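Local coordinates for protein D-alanyl-lipoteichoic acid synthetase (Streptococcus pneumoniae, PDB 3BMA) that probably takes part in adding D-alanine to lipoteichoic acid during cell wall biogenesis, as a membrane-associated member of the DltD family, at residues K289-F294 with P375-N380. The protein carries 1 engineered substitution. Sequence-based numbering, arbitrary orientation.
Sequences KVNPIF and PTYHLN
Y377 reaches across to V290, just before strand 291-296, and donates a hydrogen bond from its hydroxyl to the backbone carbonyl, OH to O 2.7 Å. V290 O meets the ring at its hydroxyl edge, and the phenol oxygen sits in the carbonyl plane at a C=O...O angle of 149°. With CG anti to its own carbonyl carbon (chi1 -53°), the Y377 side chain extends toward 289-294 and delivers its hydroxyl there. The same hydroxyl accepts a bond from a water, 2.7 Å from OH to the water oxygen; that water also donates to N291 OD1 at 2.8 Å, so the phenol oxygen is gripped by one bond given and one received. ND2 of N291 is held by the carbonyl of T372, a second tie to the chain beyond helix 355-369. P292 approaches with CD, 3.4 Å from Y377 OH. P375 O lies 3.8 Å over one face of the Y377 ring, displaced from the ring centre, and F330 stacks on the ring. Tyrosine and water thus fasten the loop between helices 355-369 and 386-389 to the entry of an inner strand of the parallel sheet, in an alpha/beta fold consistent with the SGNH hydrolase clan.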
# COMPACT_ATOMS: atom_id res chain seq x y z
N LYS C 289 -23.29 24.64 -1.01
CA LYS C 289 -23.88 25.99 -1.03
C LYS C 289 -24.35 26.42 -2.42
O LYS C 289 -24.10 27.55 -2.84
CB LYS C 289 -22.92 27.05 -0.45
CG LYS C 289 -22.37 26.76 0.94
CD LYS C 289 -21.62 27.97 1.47
CE LYS C 289 -20.77 27.60 2.68
NZ LYS C 289 -19.60 26.75 2.31
N VAL C 290 -25.01 25.51 -3.15
CA VAL C 290 -25.53 25.89 -4.46
C VAL C 290 -26.91 26.54 -4.32
O VAL C 290 -27.65 26.25 -3.37
CB VAL C 290 -25.51 24.73 -5.55
CG1 VAL C 290 -24.51 23.64 -5.21
CG2 VAL C 290 -26.88 24.13 -5.78
N ASN C 291 -27.22 27.45 -5.23
CA ASN C 291 -28.51 28.13 -5.26
C ASN C 291 -29.31 27.64 -6.46
O ASN C 291 -29.18 28.17 -7.56
CB ASN C 291 -28.32 29.65 -5.30
CG ASN C 291 -29.62 30.42 -5.10
OD1 ASN C 291 -30.62 29.89 -4.60
ND2 ASN C 291 -29.62 31.69 -5.50
N PRO C 292 -30.14 26.61 -6.25
CA PRO C 292 -30.90 25.99 -7.33
C PRO C 292 -32.24 26.66 -7.58
O PRO C 292 -32.88 27.16 -6.65
CB PRO C 292 -31.13 24.57 -6.81
CG PRO C 292 -31.13 24.71 -5.33
CD PRO C 292 -30.40 25.95 -4.96
N ILE C 293 -32.65 26.68 -8.85
CA ILE C 293 -34.06 26.92 -9.17
C ILE C 293 -34.68 25.61 -9.63
O ILE C 293 -34.19 24.96 -10.55
CB ILE C 293 -34.27 28.09 -10.18
CG1 ILE C 293 -35.77 28.36 -10.38
CG2 ILE C 293 -33.55 27.86 -11.51
CD1 ILE C 293 -36.10 29.78 -10.85
N PHE C 294 -35.74 25.19 -8.94
CA PHE C 294 -36.45 23.95 -9.27
C PHE C 294 -37.60 24.17 -10.25
O PHE C 294 -38.32 25.17 -10.16
CB PHE C 294 -36.94 23.26 -8.00
CG PHE C 294 -35.83 22.90 -7.05
CD1 PHE C 294 -35.04 21.78 -7.26
CD2 PHE C 294 -35.56 23.71 -5.95
CE1 PHE C 294 -34.01 21.45 -6.39
CE2 PHE C 294 -34.53 23.39 -5.07
CZ PHE C 294 -33.75 22.26 -5.29
N PRO C 375 -29.02 30.79 0.29
CA PRO C 375 -29.35 31.06 1.69
C PRO C 375 -28.83 29.95 2.62
O PRO C 375 -28.17 29.02 2.16
CB PRO C 375 -30.87 31.06 1.69
CG PRO C 375 -31.23 30.13 0.61
CD PRO C 375 -30.22 30.41 -0.47
N THR C 376 -29.12 30.07 3.91
CA THR C 376 -28.82 29.01 4.86
C THR C 376 -29.96 28.00 4.83
O THR C 376 -31.12 28.36 5.02
CB THR C 376 -28.61 29.57 6.29
OG1 THR C 376 -27.63 30.60 6.27
CG2 THR C 376 -28.16 28.46 7.24
N TYR C 377 -29.62 26.74 4.56
CA TYR C 377 -30.62 25.68 4.54
C TYR C 377 -30.68 24.96 5.88
O TYR C 377 -29.68 24.85 6.58
CB TYR C 377 -30.34 24.68 3.42
CG TYR C 377 -30.18 25.28 2.03
CD1 TYR C 377 -31.25 25.88 1.37
CD2 TYR C 377 -28.95 25.23 1.38
CE1 TYR C 377 -31.09 26.44 0.09
CE2 TYR C 377 -28.78 25.77 0.11
CZ TYR C 377 -29.85 26.37 -0.53
OH TYR C 377 -29.68 26.90 -1.78
N HIS C 378 -31.87 24.48 6.24
CA HIS C 378 -32.06 23.74 7.48
C HIS C 378 -32.57 22.33 7.16
O HIS C 378 -33.78 22.10 7.04
CB HIS C 378 -33.02 24.49 8.41
CG HIS C 378 -32.50 25.82 8.87
ND1 HIS C 378 -32.56 26.95 8.08
CD2 HIS C 378 -31.89 26.19 10.02
CE1 HIS C 378 -32.02 27.97 8.73
NE2 HIS C 378 -31.61 27.53 9.91
N LEU C 379 -31.63 21.40 7.01
CA LEU C 379 -31.92 20.06 6.52
C LEU C 379 -32.67 19.17 7.51
O LEU C 379 -32.33 19.13 8.70
CB LEU C 379 -30.64 19.35 6.06
CG LEU C 379 -29.90 19.87 4.82
CD1 LEU C 379 -28.59 19.11 4.65
CD2 LEU C 379 -30.74 19.76 3.56
N ASN C 380 -33.68 18.47 7.01
CA ASN C 380 -34.41 17.49 7.79
C ASN C 380 -34.07 16.09 7.31
O ASN C 380 -34.26 15.76 6.13
CB ASN C 380 -35.92 17.75 7.72
CG ASN C 380 -36.72 16.92 8.72
OD1 ASN C 380 -37.91 16.67 8.51
ND2 ASN C 380 -36.09 16.51 9.81
O HOH W 1 -31.87 28.23 -2.68